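Local structure of xyloglucan-specific endo-beta-1,4-glucanase BoGH5A (3ZMR) at residues Y99-M110 / T291-R302; G259-D267 / I305-V313. The protein hydrolyses internal beta-1,4-glucosidic linkages of xyloglucan with retention of configuration, releasing xyloglucan oligosaccharides in the course of xyloglucan degradation. All coordinates share one frame; numbering follows the deposited sequence.

Contact 1 (Y99-M110 / T291-R302)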
loop_
_atom_site.group_PDB
_atom_site.type_symbol
_atom_site.label_atom_id
_atom_site.label_comp_id
_atom_site.label_asym_id
_atom_site.label_seq_id
_atom_site.Cartn_x
_atom_site.Cartn_y
_atom_site.Cartn_z
ATOM N N TYR A 99 6.817 -20.564 -9.771
ATOM C CA TYR A 99 6.868 -20.047 -11.176
ATOM C C TYR A 99 8.015 -20.659 -11.951
ATOM O O TYR A 99 9.136 -20.771 -11.452
ATOM C CB TYR A 99 7.057 -18.523 -11.292
ATOM C CG TYR A 99 5.901 -17.636 -10.870
ATOM C CD1 TYR A 99 4.628 -18.113 -10.706
ATOM C CD2 TYR A 99 6.138 -16.291 -10.600
ATOM C CE1 TYR A 99 3.597 -17.272 -10.326
ATOM C CE2 TYR A 99 5.125 -15.443 -10.224
ATOM C CZ TYR A 99 3.856 -15.934 -10.057
ATOM O OH TYR A 99 2.815 -15.103 -9.696
ATOM N N ASP A 100 7.739 -21.043 -13.192
ATOM C CA ASP A 100 8.809 -21.611 -14.042
ATOM C C ASP A 100 9.998 -20.643 -14.245
ATOM O O ASP A 100 11.133 -21.049 -14.403
ATOM C CB ASP A 100 8.250 -22.000 -15.409
ATOM C CG ASP A 100 7.292 -23.185 -15.357
ATOM O OD1 ASP A 100 7.193 -23.862 -14.312
ATOM O OD2 ASP A 100 6.639 -23.433 -16.389
ATOM N N GLU A 101 9.697 -19.348 -14.182
ATOM C CA GLU A 101 10.645 -18.288 -14.424
ATOM C C GLU A 101 11.497 -17.941 -13.188
ATOM O O GLU A 101 12.419 -17.112 -13.274
ATOM C CB GLU A 101 9.905 -17.010 -14.877
ATOM C CG GLU A 101 9.105 -17.141 -16.164
ATOM C CD GLU A 101 7.696 -17.659 -16.015
ATOM O OE1 GLU A 101 7.283 -18.148 -14.947
ATOM O OE2 GLU A 101 6.965 -17.556 -17.030
ATOM N N TYR A 102 11.186 -18.558 -12.048
ATOM C CA TYR A 102 11.931 -18.329 -10.803
ATOM C C TYR A 102 13.435 -18.487 -10.991
ATOM O O TYR A 102 13.910 -19.425 -11.640
ATOM C CB TYR A 102 11.466 -19.302 -9.736
ATOM C CG TYR A 102 12.195 -19.242 -8.423
ATOM C CD1 TYR A 102 11.857 -18.324 -7.425
ATOM C CD2 TYR A 102 13.217 -20.147 -8.160
ATOM C CE1 TYR A 102 12.515 -18.346 -6.194
ATOM C CE2 TYR A 102 13.880 -20.162 -6.957
ATOM C CZ TYR A 102 13.546 -19.253 -5.988
ATOM O OH TYR A 102 14.188 -19.311 -4.776
ATOM N N ILE A 103 14.179 -17.594 -10.366
ATOM C CA ILE A 103 15.606 -17.767 -10.228
ATOM C C ILE A 103 15.963 -17.587 -8.755
ATOM O O ILE A 103 15.234 -16.969 -7.983
ATOM C CB ILE A 103 16.434 -16.818 -11.130
ATOM C CG1 ILE A 103 16.285 -15.362 -10.695
ATOM C CG2 ILE A 103 16.094 -17.019 -12.613
ATOM C CD1 ILE A 103 17.120 -14.378 -11.532
ATOM N N ALA A 104 17.106 -18.133 -8.360
ATOM C CA ALA A 104 17.494 -18.155 -6.970
ATOM C C ALA A 104 17.595 -16.732 -6.404
ATOM O O ALA A 104 17.909 -15.783 -7.142
ATOM C CB ALA A 104 18.821 -18.838 -6.818
ATOM N N PRO A 105 17.385 -16.576 -5.096
ATOM C CA PRO A 105 17.542 -15.257 -4.484
ATOM C C PRO A 105 18.942 -14.696 -4.767
ATOM O O PRO A 105 19.943 -15.424 -4.796
ATOM C CB PRO A 105 17.313 -15.546 -3.002
ATOM C CG PRO A 105 16.324 -16.679 -3.022
ATOM C CD PRO A 105 16.879 -17.549 -4.118
ATOM N N ASP A 106 18.995 -13.383 -4.923
ATOM C CA ASP A 106 20.233 -12.654 -5.264
ATOM C C ASP A 106 20.249 -11.355 -4.492
ATOM O O ASP A 106 19.370 -10.515 -4.674
ATOM C CB ASP A 106 20.288 -12.408 -6.787
ATOM C CG ASP A 106 21.588 -11.793 -7.282
ATOM O OD1 ASP A 106 22.425 -11.382 -6.455
ATOM O OD2 ASP A 106 21.751 -11.727 -8.518
ATOM N N ASN A 107 21.211 -11.183 -3.595
ATOM C CA ASN A 107 21.339 -9.933 -2.841
ATOM C C ASN A 107 22.257 -8.873 -3.448
ATOM O O ASN A 107 22.603 -7.887 -2.788
ATOM C CB ASN A 107 21.725 -10.216 -1.395
ATOM C CG ASN A 107 23.164 -10.644 -1.235
ATOM O OD1 ASN A 107 23.909 -10.676 -2.184
ATOM N ND2 ASN A 107 23.557 -10.932 -0.015
ATOM N N THR A 108 22.616 -9.055 -4.710
ATOM C CA THR A 108 23.436 -8.064 -5.408
ATOM C C THR A 108 22.707 -6.728 -5.435
ATOM O O THR A 108 21.588 -6.636 -5.933
ATOM C CB THR A 108 23.803 -8.509 -6.827
ATOM O OG1 THR A 108 24.456 -9.776 -6.757
ATOM C CG2 THR A 108 24.737 -7.501 -7.480
ATOM N N GLY A 109 23.337 -5.704 -4.880
ATOM C CA GLY A 109 22.703 -4.376 -4.819
ATOM C C GLY A 109 21.572 -4.238 -3.820
ATOM O O GLY A 109 20.922 -3.201 -3.777
ATOM N N MET A 110 21.392 -5.267 -2.987
ATOM C CA MET A 110 20.319 -5.338 -2.001
ATOM C C MET A 110 20.965 -5.271 -0.618
ATOM O O MET A 110 21.380 -6.287 -0.060
ATOM C CB MET A 110 19.446 -6.594 -2.161
ATOM C CG MET A 110 19.064 -6.921 -3.591
ATOM S SD MET A 110 18.293 -5.615 -4.547
ATOM C CE MET A 110 16.629 -5.654 -3.920
ATOM N N THR A 291 3.353 -12.736 -5.690
ATOM C CA THR A 291 3.744 -12.696 -7.089
ATOM C C THR A 291 5.193 -12.209 -7.260
ATOM O O THR A 291 5.975 -12.814 -7.966
ATOM C CB THR A 291 2.764 -11.788 -7.891
ATOM O OG1 THR A 291 1.413 -12.275 -7.759
ATOM C CG2 THR A 291 3.157 -11.674 -9.372
ATOM N N VAL A 292 5.536 -11.112 -6.570
ATOM C CA VAL A 292 6.892 -10.577 -6.680
ATOM C C VAL A 292 7.902 -11.589 -6.131
ATOM O O VAL A 292 8.912 -11.893 -6.770
ATOM C CB VAL A 292 7.018 -9.218 -5.963
ATOM C CG1 VAL A 292 8.468 -8.733 -5.940
ATOM C CG2 VAL A 292 6.100 -8.190 -6.633
ATOM N N ARG A 293 7.607 -12.112 -4.945
ATOM C CA ARG A 293 8.563 -13.045 -4.302
ATOM C C ARG A 293 8.753 -14.341 -5.115
ATOM O O ARG A 293 9.852 -14.890 -5.147
ATOM C CB ARG A 293 8.147 -13.375 -2.871
ATOM C CG ARG A 293 8.104 -12.175 -1.915
ATOM C CD ARG A 293 9.411 -11.387 -1.785
ATOM N NE ARG A 293 9.273 -10.384 -0.728
ATOM C CZ ARG A 293 9.816 -9.166 -0.719
ATOM N NH1 ARG A 293 10.553 -8.758 -1.747
ATOM N NH2 ARG A 293 9.588 -8.347 0.287
ATOM N N ALA A 294 7.690 -14.766 -5.795
ATOM C CA ALA A 294 7.712 -15.989 -6.590
ATOM C C ALA A 294 8.661 -15.871 -7.811
ATOM O O ALA A 294 9.006 -16.866 -8.455
ATOM C CB ALA A 294 6.315 -16.395 -7.033
ATOM N N THR A 295 9.040 -14.650 -8.164
ATOM C CA THR A 295 9.999 -14.467 -9.268
ATOM C C THR A 295 11.462 -14.642 -8.857
ATOM O O THR A 295 12.359 -14.825 -9.692
ATOM C CB THR A 295 9.800 -13.131 -10.005
ATOM O OG1 THR A 295 10.120 -12.024 -9.167
ATOM C CG2 THR A 295 8.375 -13.004 -10.521
ATOM N N GLY A 296 11.715 -14.541 -7.565
ATOM C CA GLY A 296 13.044 -14.725 -7.038
ATOM C C GLY A 296 14.044 -13.680 -7.452
ATOM O O GLY A 296 13.704 -12.515 -7.674
ATOM N N GLY A 297 15.314 -14.066 -7.571
ATOM C CA GLY A 297 16.380 -13.115 -7.839
ATOM C C GLY A 297 16.387 -11.996 -6.809
ATOM O O GLY A 297 16.123 -12.202 -5.613
ATOM N N ARG A 298 16.693 -10.786 -7.256
ATOM C CA ARG A 298 16.687 -9.632 -6.345
ATOM C C ARG A 298 15.275 -9.325 -5.813
ATOM O O ARG A 298 15.126 -8.637 -4.794
ATOM C CB ARG A 298 17.256 -8.418 -7.053
ATOM C CG ARG A 298 18.757 -8.506 -7.322
ATOM C CD ARG A 298 19.162 -7.297 -8.120
ATOM N NE ARG A 298 20.540 -7.205 -8.586
ATOM C CZ ARG A 298 21.048 -7.849 -9.617
ATOM N NH1 ARG A 298 20.367 -8.798 -10.269
ATOM N NH2 ARG A 298 22.297 -7.534 -9.997
ATOM N N ASN A 299 14.245 -9.803 -6.517
ATOM C CA ASN A 299 12.871 -9.615 -6.072
ATOM C C ASN A 299 12.548 -10.381 -4.785
ATOM O O ASN A 299 11.573 -10.115 -4.119
ATOM C CB ASN A 299 11.867 -9.996 -7.148
ATOM C CG ASN A 299 11.817 -8.991 -8.291
ATOM O OD1 ASN A 299 12.259 -7.836 -8.181
ATOM N ND2 ASN A 299 11.262 -9.423 -9.382
ATOM N N HIS A 300 13.393 -11.325 -4.421
ATOM C CA HIS A 300 13.291 -11.980 -3.112
ATOM C C HIS A 300 13.489 -10.982 -1.973
ATOM O O HIS A 300 12.832 -11.078 -0.952
ATOM C CB HIS A 300 14.336 -13.099 -3.022
ATOM C CG HIS A 300 14.310 -13.872 -1.736
ATOM N ND1 HIS A 300 13.405 -14.875 -1.515
ATOM C CD2 HIS A 300 15.044 -13.769 -0.601
ATOM C CE1 HIS A 300 13.611 -15.403 -0.319
ATOM N NE2 HIS A 300 14.592 -14.744 0.261
ATOM N N TYR A 301 14.364 -10.001 -2.204
ATOM C CA TYR A 301 14.810 -9.046 -1.198
ATOM C C TYR A 301 14.250 -7.627 -1.352
ATOM O O TYR A 301 14.468 -6.779 -0.473
ATOM C CB TYR A 301 16.333 -8.939 -1.249
ATOM C CG TYR A 301 17.066 -10.204 -0.856
ATOM C CD1 TYR A 301 17.104 -10.636 0.483
ATOM C CD2 TYR A 301 17.733 -10.976 -1.800
ATOM C CE1 TYR A 301 17.802 -11.769 0.879
ATOM C CE2 TYR A 301 18.425 -12.113 -1.410
ATOM C CZ TYR A 301 18.433 -12.496 -0.082
ATOM O OH TYR A 301 19.126 -13.621 0.283
ATOM N N ARG A 302 13.589 -7.348 -2.477
ATOM C CA ARG A 302 13.190 -5.980 -2.788
ATOM C C ARG A 302 12.244 -5.457 -1.736
ATOM O O ARG A 302 11.400 -6.187 -1.209
ATOM C CB ARG A 302 12.547 -5.955 -4.164
ATOM C CG ARG A 302 12.241 -4.575 -4.694
ATOM C CD ARG A 302 11.774 -4.505 -6.176
ATOM N NE ARG A 302 12.643 -5.283 -7.047
ATOM C CZ ARG A 302 13.907 -4.975 -7.354
ATOM N NH1 ARG A 302 14.489 -3.826 -6.963
ATOM N NH2 ARG A 302 14.639 -5.846 -8.043
HETATM O O HOH W 1 8.423 -19.412 -7.675
HETATM O O HOH W 2 22.655 -4.888 -8.639
#
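Where helix 275-293 of the TIM barrel runs out into the loop that leads to strand 304-307, the irregular segment 99-110 lies along the turn, joined to it by a single beta bridge between Ile103 and Gly296. Gly297 N donates to Ile103 O (2.9 Å), while weaker bonds run from Ile103 N to Thr295 O and from Asp106 N to Gly297 O. Gly296 has positive phi, and a beta carbon there would collide with Ile103 O; glycine suits both demands. Flat and compact groups fill the flanks. The methyl CB of Ala294 sits over one face of the Tyr99 ring, 3.7 Å from its centroid, and the ring's hydroxyl is held by Glu238. Pro105 lays CG on a face of the His300 imidazole, 3.8 Å from the centroid, and Asn107 CB lies over a face of Tyr301. Arg298, extended from CG to NE, reaches along Asp106 to Thr108. Its NE makes a weak, bent bond (127°) to Thr108 O at 2.9 Å, whereas Asp106 OD2 stands over the guanidinium face, 3.7 Å from NH1, a long salt bridge of charge alone. Asp106 OD1 accepts from Thr108 N, which makes an Asx turn, and also from Thr108 OG1 (2.6 Å); the two bonds steady the carboxylate. A leucine at Arg298 would probably leave Asp106 without this opposite charge and Thr108 O without its side-chain donor. Met110, bent at chi2 (-53°) and chi3 (-78°), brings SD against Arg298 CB and CE within 3.6 Å of Arg302 CA, a flexible thioether suited to an irregular surface. Beyond the pair, helix 227-248 meets Thr291 and supplies Lys242 to Glu101, Arg249 bonds Glu101 O and Thr295 O, and Phe257 of strand 255-258 packs on Val292, Asn299 and Arg302.

Contact 2 (G259-D267 / I305-V313). With BGC (beta-D-glucopyranose), chain C; GLC (alpha-D-glucopyranose), chain L; EDO (1,2-ethanediol), chain J.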
loop_
_atom_site.group_PDB
_atom_site.type_symbol
_atom_site.label_atom_id
_atom_site.label_comp_id
_atom_site.label_asym_id
_atom_site.label_seq_id
_atom_site.Cartn_x
_atom_site.Cartn_y
_atom_site.Cartn_z
ATOM N N GLY A 259 2.008 -2.229 -4.808
ATOM C CA GLY A 259 1.157 -3.176 -5.525
ATOM C C GLY A 259 -0.107 -2.582 -6.159
ATOM O O GLY A 259 -0.542 -3.014 -7.235
ATOM N N THR A 260 -0.688 -1.620 -5.444
ATOM C CA THR A 260 -1.987 -1.041 -5.786
ATOM C C THR A 260 -1.970 0.454 -5.462
ATOM O O THR A 260 -1.002 0.961 -4.916
ATOM C CB THR A 260 -3.153 -1.731 -5.011
ATOM O OG1 THR A 260 -3.134 -1.314 -3.634
ATOM C CG2 THR A 260 -3.090 -3.253 -5.116
ATOM N N ASN A 261 -3.067 1.132 -5.775
ATOM C CA ASN A 261 -3.214 2.525 -5.414
ATOM C C ASN A 261 -4.307 2.647 -4.336
ATOM O O ASN A 261 -4.095 2.191 -3.214
ATOM C CB ASN A 261 -3.465 3.373 -6.655
ATOM C CG ASN A 261 -3.452 4.857 -6.357
ATOM O OD1 ASN A 261 -2.583 5.340 -5.640
ATOM N ND2 ASN A 261 -4.411 5.593 -6.916
ATOM N N GLU A 262 -5.473 3.222 -4.683
ATOM C CA GLU A 262 -6.556 3.515 -3.730
ATOM C C GLU A 262 -7.735 2.562 -3.963
ATOM O O GLU A 262 -8.678 2.891 -4.687
ATOM C CB GLU A 262 -7.013 4.990 -3.799
ATOM C CG GLU A 262 -5.946 6.000 -3.452
ATOM C CD GLU A 262 -6.420 7.432 -3.501
ATOM O OE1 GLU A 262 -7.603 7.640 -3.927
ATOM O OE2 GLU A 262 -5.587 8.324 -3.150
ATOM N N VAL A 263 -7.666 1.369 -3.385
ATOM C CA VAL A 263 -8.699 0.342 -3.591
ATOM C C VAL A 263 -9.933 0.782 -2.792
ATOM O O VAL A 263 -9.851 1.130 -1.625
ATOM C CB VAL A 263 -8.221 -1.058 -3.156
ATOM C CG1 VAL A 263 -9.382 -2.063 -3.233
ATOM C CG2 VAL A 263 -7.054 -1.476 -4.045
ATOM N N ASN A 264 -11.069 0.749 -3.483
ATOM C CA ASN A 264 -12.374 1.207 -3.013
ATOM C C ASN A 264 -13.417 0.241 -3.563
ATOM O O ASN A 264 -13.140 -0.482 -4.487
ATOM C CB ASN A 264 -12.646 2.624 -3.631
ATOM C CG ASN A 264 -13.929 3.256 -3.185
ATOM O OD1 ASN A 264 -14.791 3.572 -4.017
ATOM N ND2 ASN A 264 -14.063 3.483 -1.895
ATOM N N ASN A 265 -14.616 0.223 -2.978
ATOM C CA ASN A 265 -15.738 -0.431 -3.630
ATOM C C ASN A 265 -16.555 0.557 -4.490
ATOM O O ASN A 265 -17.415 1.266 -3.984
ATOM C CB ASN A 265 -16.632 -1.137 -2.624
ATOM C CG ASN A 265 -17.684 -1.970 -3.305
ATOM O OD1 ASN A 265 -17.765 -1.978 -4.553
ATOM N ND2 ASN A 265 -18.486 -2.675 -2.519
ATOM N N ASP A 266 -16.286 0.571 -5.786
ATOM C CA ASP A 266 -16.904 1.529 -6.705
ATOM C C ASP A 266 -18.401 1.341 -6.910
ATOM O O ASP A 266 -19.052 2.238 -7.435
ATOM C CB ASP A 266 -16.152 1.523 -8.053
ATOM C CG ASP A 266 -14.878 2.434 -8.040
ATOM O OD1 ASP A 266 -14.610 3.128 -7.014
ATOM O OD2 ASP A 266 -14.156 2.466 -9.065
ATOM N N ASP A 267 -18.916 0.175 -6.524
ATOM C CA ASP A 267 -20.348 -0.155 -6.630
ATOM C C ASP A 267 -21.133 0.269 -5.386
ATOM O O ASP A 267 -22.360 0.193 -5.392
ATOM C CB ASP A 267 -20.549 -1.674 -6.848
ATOM C CG ASP A 267 -20.195 -2.147 -8.260
ATOM O OD1 ASP A 267 -19.833 -1.337 -9.142
ATOM O OD2 ASP A 267 -20.300 -3.368 -8.497
ATOM N N ILE A 305 5.799 -2.228 -1.129
ATOM C CA ILE A 305 4.935 -1.248 -0.513
ATOM C C ILE A 305 3.486 -1.685 -0.740
ATOM O O ILE A 305 3.056 -1.863 -1.894
ATOM C CB ILE A 305 5.132 0.145 -1.110
ATOM C CG1 ILE A 305 6.574 0.601 -1.035
ATOM C CG2 ILE A 305 4.202 1.151 -0.440
ATOM C CD1 ILE A 305 6.900 1.712 -1.999
ATOM N N VAL A 306 2.745 -1.895 0.351
ATOM C CA VAL A 306 1.372 -2.324 0.315
ATOM C C VAL A 306 0.478 -1.246 0.910
ATOM O O VAL A 306 0.930 -0.412 1.704
ATOM C CB VAL A 306 1.188 -3.703 1.018
ATOM C CG1 VAL A 306 1.919 -4.792 0.232
ATOM C CG2 VAL A 306 1.589 -3.657 2.492
ATOM N N GLN A 307 -0.792 -1.217 0.478
ATOM C CA GLN A 307 -1.649 -0.073 0.740
ATOM C C GLN A 307 -2.752 -0.343 1.745
ATOM O O GLN A 307 -3.332 -1.445 1.797
ATOM C CB GLN A 307 -2.317 0.366 -0.560
ATOM C CG GLN A 307 -1.368 0.957 -1.589
ATOM C CD GLN A 307 -0.345 -0.035 -2.078
ATOM O OE1 GLN A 307 -0.677 -1.172 -2.491
ATOM N NE2 GLN A 307 0.914 0.372 -2.059
ATOM N N ALA A 308 -3.037 0.669 2.547
ATOM C CA ALA A 308 -4.267 0.676 3.346
ATOM C C ALA A 308 -5.495 0.760 2.433
ATOM O O ALA A 308 -5.392 1.166 1.273
ATOM C CB ALA A 308 -4.250 1.838 4.302
ATOM N N TYR A 309 -6.639 0.362 2.970
ATOM C CA TYR A 309 -7.903 0.446 2.249
ATOM C C TYR A 309 -8.134 1.932 1.910
ATOM O O TYR A 309 -8.054 2.777 2.792
ATOM C CB TYR A 309 -9.043 -0.122 3.087
ATOM C CG TYR A 309 -10.312 -0.348 2.285
ATOM C CD1 TYR A 309 -11.206 0.692 2.053
ATOM C CD2 TYR A 309 -10.609 -1.594 1.739
ATOM C CE1 TYR A 309 -12.347 0.496 1.291
ATOM C CE2 TYR A 309 -11.772 -1.806 0.997
ATOM C CZ TYR A 309 -12.626 -0.751 0.769
ATOM O OH TYR A 309 -13.760 -0.999 0.027
ATOM N N ASN A 310 -8.412 2.236 0.627
ATOM C CA ASN A 310 -8.603 3.640 0.208
ATOM C C ASN A 310 -7.329 4.491 0.421
ATOM O O ASN A 310 -7.405 5.722 0.384
ATOM C CB ASN A 310 -9.743 4.335 1.007
ATOM C CG ASN A 310 -11.155 4.063 0.486
ATOM O OD1 ASN A 310 -11.396 3.332 -0.471
ATOM N ND2 ASN A 310 -12.102 4.674 1.156
ATOM N N THR A 311 -6.195 3.845 0.707
ATOM C CA THR A 311 -4.967 4.515 1.270
ATOM C C THR A 311 -5.314 5.436 2.476
ATOM O O THR A 311 -4.633 6.410 2.761
ATOM C CB THR A 311 -4.110 5.254 0.235
ATOM O OG1 THR A 311 -4.893 6.271 -0.403
ATOM C CG2 THR A 311 -3.550 4.298 -0.766
ATOM N N ASP A 312 -6.361 5.075 3.211
ATOM C CA ASP A 312 -6.855 5.956 4.283
ATOM C C ASP A 312 -6.166 5.646 5.604
ATOM O O ASP A 312 -6.105 4.485 6.026
ATOM C CB ASP A 312 -8.367 5.783 4.448
ATOM C CG ASP A 312 -8.932 6.644 5.534
ATOM O OD1 ASP A 312 -9.041 7.864 5.306
ATOM O OD2 ASP A 312 -9.218 6.142 6.631
ATOM N N VAL A 313 -5.682 6.689 6.280
ATOM C CA VAL A 313 -4.971 6.526 7.539
ATOM C C VAL A 313 -5.813 5.825 8.600
ATOM O O VAL A 313 -5.355 4.846 9.210
ATOM C CB VAL A 313 -4.408 7.857 8.062
ATOM C CG1 VAL A 313 -3.819 7.670 9.473
ATOM C CG2 VAL A 313 -3.344 8.399 7.108
HETATM C C2 BGC C . -5.090 9.315 -6.432
HETATM C C3 BGC C . -4.609 10.358 -7.455
HETATM C C4 BGC C . -5.476 11.612 -7.458
HETATM C C5 BGC C . -5.506 12.068 -5.992
HETATM C C6 BGC C . -6.273 13.371 -5.845
HETATM C C1 BGC C . -5.427 9.830 -5.025
HETATM O O2 BGC C . -4.104 8.291 -6.319
HETATM O O3 BGC C . -4.619 9.753 -8.765
HETATM O O4 BGC C . -4.943 12.589 -8.398
HETATM O O5 BGC C . -6.119 11.074 -5.148
HETATM O O6 BGC C . -7.516 13.211 -6.551
HETATM C C1 GLC L . -5.183 10.233 -5.174
HETATM C C2 GLC L . -5.003 9.501 -6.499
HETATM C C3 GLC L . -4.533 10.441 -7.610
HETATM C C4 GLC L . -5.514 11.617 -7.653
HETATM C C5 GLC L . -5.732 12.196 -6.247
HETATM C C6 GLC L . -6.683 13.389 -6.204
HETATM O O2 GLC L . -4.130 8.421 -6.298
HETATM O O3 GLC L . -4.388 9.750 -8.871
HETATM O O4 GLC L . -4.923 12.578 -8.484
HETATM O O5 GLC L . -6.188 11.193 -5.367
HETATM O O6 GLC L . -5.888 14.550 -6.355
HETATM C C1 EDO J . -8.063 8.570 1.913
HETATM O O1 EDO J . -8.098 9.327 3.144
HETATM C C2 EDO J . -6.819 8.901 1.083
HETATM O O2 EDO J . -6.909 10.247 0.590
HETATM O O HOH W 3 -5.661 0.624 -1.503
HETATM O O HOH W 4 -15.296 1.211 -0.306
#
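Gly259, just past strand 255-258, meets Ile305 of the neighbouring parallel strand 304-307 at the C-terminal side of the TIM barrel, where family 5 enzymes carry their catalytic residues. Among the hydrogen bonds, Gly259 N donates to Ile305 O. Gln307, bent at chi2 (64°), turns its amide toward Thr260, and its OE1 accepts both Thr260 OG1 (2.7 Å) and Thr260 N (3.0 Å) from the same side of the amide plane; NE2 is engaged by Glu334, so glutamine suits a place needing both an acceptor and a donor. Farther out, Asn310 N binds Val263 O (2.9 Å), and in one of the two conformers of Asn310 its OD1 accepts from Asn264 ND2 (3.0 Å). A water ties Asn261 O, Val263 N and Ala308 O together.

Packing also reaches Glu262, the probable proton donor, which is hydrogen-bonded to His336. Thr311 OG1, itself bonded to Asn310 O, lies 3.2 Å from Glu262 CG, and the two side chains meet at about a right angle. Tyr309 places its ring with Val263 O above the centre of one face.

Of the two segments, 259-267 meets the sugar, which His216 also binds. Asn261, whose OD1 is held by Arg172, sends ND2 to O2 of the glucose, modelled as both anomers: 2.8 Å to BGC O2, almost straight at 166°.

Overall arrangement
Contacts 1 and 2 lie at different levels of one catalytic barrel, their centres 25 Å apart. Their segments alternate along the chain: the order is 99-110, 259-267, 291-302, 305-313, with helix 275-293 leading into 291-302 and strand 304-307 opening 305-313, so the two contacts meet through sequence alone. Contact 2 is the active-site level, its centre about 7 Å from the centre of the chain; there the side chain of Asn261 is about 4 Å from that of Glu395, the inferred nucleophile. Contact 1, its centre about 20 Å from the centre of the chain, lies away from the annotated sites and fastens the loop following strand 85-91 to the far end of helix 275-293.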